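Local coordinates for protein AA9 family lytic polysaccharide monooxygenase B (Heterobasidion irregulare TC 32-1, PDB 5NNS) that uses a single copper ion to cleave cellulose oxidatively, acting as a secreted lytic polysaccharide monooxygenase that oxidises the C1 position at the scissile glycosidic bond, at residues A[42-50]-A[163-171]. Sequence-based numbering, arbitrary orientation.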
loop_
_atom_site.group_PDB
_atom_site.type_symbol
_atom_site.label_atom_id
_atom_site.label_comp_id
_atom_site.label_asym_id
_atom_site.label_seq_id
_atom_site.Cartn_x
_atom_site.Cartn_y
_atom_site.Cartn_z
ATOM N N PRO A 42 -3.962 -14.177 -0.268
ATOM C CA PRO A 42 -3.822 -13.156 0.781
ATOM C C PRO A 42 -2.726 -13.453 1.816
ATOM O O PRO A 42 -2.260 -12.525 2.469
ATOM C CB PRO A 42 -5.205 -13.133 1.443
ATOM C CG PRO A 42 -5.780 -14.473 1.171
ATOM C CD PRO A 42 -5.286 -14.827 -0.204
ATOM N N THR A 43 -2.321 -14.720 1.949
ATOM C CA THR A 43 -1.222 -15.123 2.842
ATOM C C THR A 43 0.140 -15.288 2.149
ATOM O O THR A 43 1.061 -15.829 2.753
ATOM C CB THR A 43 -1.554 -16.453 3.559
ATOM O OG1 THR A 43 -1.611 -17.519 2.602
ATOM C CG2 THR A 43 -2.877 -16.365 4.285
ATOM N N ASP A 44 0.276 -14.830 0.900
ATOM C CA ASP A 44 1.550 -14.923 0.160
ATOM C C ASP A 44 2.695 -14.310 0.980
ATOM O O ASP A 44 2.533 -13.244 1.585
ATOM C CB ASP A 44 1.426 -14.215 -1.197
ATOM C CG ASP A 44 2.597 -14.493 -2.135
ATOM O OD1 ASP A 44 3.728 -14.069 -1.845
ATOM O OD2 ASP A 44 2.377 -15.104 -3.199
ATOM N N ALA A 45 3.841 -14.990 1.001
ATOM C CA ALA A 45 5.014 -14.531 1.772
ATOM C C ALA A 45 5.519 -13.132 1.355
ATOM O O ALA A 45 6.029 -12.384 2.189
ATOM C CB ALA A 45 6.143 -15.550 1.674
ATOM N N SER A 46 5.353 -12.792 0.075
ATOM C CA SER A 46 5.807 -11.514 -0.489
ATOM C C SER A 46 4.713 -10.431 -0.602
ATOM O O SER A 46 4.886 -9.447 -1.325
ATOM C CB SER A 46 6.408 -11.774 -1.873
ATOM O OG SER A 46 7.499 -12.675 -1.779
ATOM N N ILE A 47 3.599 -10.595 0.110
ATOM C CA ILE A 47 2.489 -9.638 0.006
ATOM C C ILE A 47 2.816 -8.258 0.606
ATOM O O ILE A 47 2.162 -7.273 0.252
ATOM C CB ILE A 47 1.163 -10.211 0.576
ATOM C CG1 ILE A 47 -0.046 -9.417 0.033
ATOM C CG2 ILE A 47 1.192 -10.262 2.105
ATOM C CD1 ILE A 47 -1.391 -10.069 0.262
ATOM N N SER A 48 3.830 -8.179 1.480
ATOM C CA SER A 48 4.242 -6.903 2.069
ATOM C C SER A 48 4.730 -5.902 1.021
ATOM O O SER A 48 4.221 -4.784 0.964
ATOM C CB SER A 48 5.317 -7.090 3.147
ATOM O OG SER A 48 6.455 -7.761 2.639
ATOM N N CYS A 49 5.696 -6.309 0.192
ATOM C CA CYS A 49 6.299 -5.404 -0.795
ATOM C C CYS A 49 6.386 -5.970 -2.212
ATOM O O CYS A 49 7.195 -5.509 -3.022
ATOM C CB CYS A 49 7.664 -4.936 -0.282
ATOM S SG CYS A 49 7.529 -3.991 1.252
ATOM N N ASN A 50 5.503 -6.928 -2.514
ATOM C CA ASN A 50 5.394 -7.574 -3.826
ATOM C C ASN A 50 6.545 -8.539 -4.093
ATOM O O ASN A 50 7.415 -8.718 -3.247
ATOM C CB ASN A 50 5.268 -6.539 -4.962
ATOM C CG ASN A 50 4.245 -6.941 -6.016
ATOM O OD1 ASN A 50 4.109 -8.127 -6.353
ATOM N ND2 ASN A 50 3.534 -5.956 -6.553
ATOM N N GLN A 163 -11.685 -14.304 -6.162
ATOM C CA GLN A 163 -10.250 -14.195 -6.386
ATOM C C GLN A 163 -9.865 -12.755 -6.061
ATOM O O GLN A 163 -10.129 -11.844 -6.856
ATOM C CB GLN A 163 -9.866 -14.534 -7.830
ATOM C CG GLN A 163 -8.354 -14.640 -8.040
ATOM C CD GLN A 163 -7.959 -14.806 -9.495
ATOM O OE1 GLN A 163 -7.096 -14.087 -9.995
ATOM N NE2 GLN A 163 -8.586 -15.754 -10.181
ATOM N N PRO A 164 -9.272 -12.535 -4.876
ATOM C CA PRO A 164 -8.770 -11.196 -4.562
ATOM C C PRO A 164 -7.494 -10.915 -5.325
ATOM O O PRO A 164 -6.728 -11.834 -5.583
ATOM C CB PRO A 164 -8.487 -11.263 -3.059
ATOM C CG PRO A 164 -8.222 -12.708 -2.797
ATOM C CD PRO A 164 -9.115 -13.455 -3.728
ATOM N N GLN A 165 -7.297 -9.660 -5.706
ATOM C CA GLN A 165 -6.098 -9.239 -6.404
ATOM C C GLN A 165 -5.452 -8.110 -5.610
ATOM O O GLN A 165 -5.923 -6.966 -5.641
ATOM C CB GLN A 165 -6.451 -8.779 -7.804
ATOM C CG GLN A 165 -6.911 -9.912 -8.706
ATOM C CD GLN A 165 -7.273 -9.439 -10.098
ATOM O OE1 GLN A 165 -6.955 -8.317 -10.502
ATOM N NE2 GLN A 165 -7.950 -10.298 -10.841
ATOM N N PHE A 166 -4.390 -8.459 -4.888
ATOM C CA PHE A 166 -3.609 -7.520 -4.106
ATOM C C PHE A 166 -2.482 -6.964 -4.970
ATOM O O PHE A 166 -1.743 -7.730 -5.595
ATOM C CB PHE A 166 -3.019 -8.221 -2.882
ATOM C CG PHE A 166 -4.054 -8.804 -1.964
ATOM C CD1 PHE A 166 -4.605 -8.038 -0.947
ATOM C CD2 PHE A 166 -4.485 -10.119 -2.113
ATOM C CE1 PHE A 166 -5.565 -8.570 -0.097
ATOM C CE2 PHE A 166 -5.435 -10.657 -1.265
ATOM C CZ PHE A 166 -5.980 -9.879 -0.257
ATOM N N TYR A 167 -2.367 -5.638 -5.012
ATOM C CA TYR A 167 -1.304 -4.953 -5.757
ATOM C C TYR A 167 -0.551 -4.028 -4.804
ATOM O O TYR A 167 -0.922 -2.858 -4.661
ATOM C CB TYR A 167 -1.884 -4.132 -6.896
ATOM C CG TYR A 167 -2.593 -4.920 -7.968
ATOM C CD1 TYR A 167 -1.885 -5.488 -9.022
ATOM C CD2 TYR A 167 -3.977 -5.061 -7.950
ATOM C CE1 TYR A 167 -2.537 -6.186 -10.021
ATOM C CE2 TYR A 167 -4.639 -5.761 -8.940
ATOM C CZ TYR A 167 -3.916 -6.308 -9.982
ATOM O OH TYR A 167 -4.556 -7.017 -10.959
ATOM N N PRO A 168 0.492 -4.553 -4.129
ATOM C CA PRO A 168 1.251 -3.763 -3.167
ATOM C C PRO A 168 2.586 -3.270 -3.702
ATOM O O PRO A 168 3.257 -4.000 -4.417
ATOM C CB PRO A 168 1.493 -4.767 -2.042
ATOM C CG PRO A 168 1.621 -6.075 -2.747
ATOM C CD PRO A 168 0.863 -5.979 -4.045
ATOM N N GLU A 169 2.959 -2.039 -3.357
ATOM C CA GLU A 169 4.336 -1.558 -3.529
ATOM C C GLU A 169 4.806 -0.857 -2.264
ATOM O O GLU A 169 3.990 -0.378 -1.474
ATOM C CB GLU A 169 4.467 -0.618 -4.729
ATOM C CG GLU A 169 4.648 -1.316 -6.066
ATOM C CD GLU A 169 3.365 -1.888 -6.634
ATOM O OE1 GLU A 169 2.338 -1.173 -6.641
ATOM O OE2 GLU A 169 3.385 -3.050 -7.098
ATOM N N CYS A 170 6.128 -0.813 -2.090
ATOM C CA CYS A 170 6.773 -0.218 -0.913
ATOM C C CYS A 170 7.802 0.828 -1.301
ATOM O O CYS A 170 8.498 0.671 -2.299
ATOM C CB CYS A 170 7.473 -1.303 -0.106
ATOM S SG CYS A 170 6.333 -2.406 0.748
ATOM N N ALA A 171 7.893 1.882 -0.492
ATOM C CA ALA A 171 8.908 2.927 -0.634
ATOM C C ALA A 171 9.591 3.144 0.711
ATOM O O ALA A 171 8.932 3.092 1.749
ATOM C CB ALA A 171 8.267 4.215 -1.114
HETATM O O HOH W 1 7.480 -2.654 -3.822
#
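The F166 ring carries I47 CD1 over one face, 3.7 Å from CG, in a CH-pi contact displaced toward the rim. The site is a worked example of how an immunoglobulin-like beta-sandwich, the core of AA9 monooxygenases, fastens a long loop to a sheet: 42-50, from the loop between strands 12-15 and 63-66, packs on strand 165-176. P42 meets the F166 ring obliquely, its CB lying 3.7 Å from CE2, while Y195 brings up a second ring. I47 reaches its position because CG1 stands anti to the backbone N (chi1 -161°) and the chain runs on extended to CD1. F166, P168 and C170 point toward the loop, whereas Y167, between the first two, points away and belongs to the copper site.

Beyond the ring, the P168 pyrrolidine rests against the loop backbone, CG 3.3 Å from I47 O. That carbonyl and S48 O both accept hydrogen bonds from R152 of the neighbouring strand 147-157. N50 crosses P168 at about a right angle, and its ND2 is shared by P168 O at 2.9 Å and E169 OE2 at 3.0 Å. Both bonds are bent: the two oxygens, both acceptors and 2.8 Å apart, are bridged by this one amide nitrogen. OE2 lies in the amide plane of N50, but ND2 approaches its anti side from 30° out of the carboxylate plane. A leucine in place of N50 would probably leave P168 O and E169 OE2 facing each other without the amide donor they share. E169 OE1 is held separately by V4 N. At the far end a water bridges the segments, donating to C49 O and accepting from C170 N, and the covalent tie closes the contact: C49 SG to C170 SG, 2.0 Å, with a disulfide torsion of -79°.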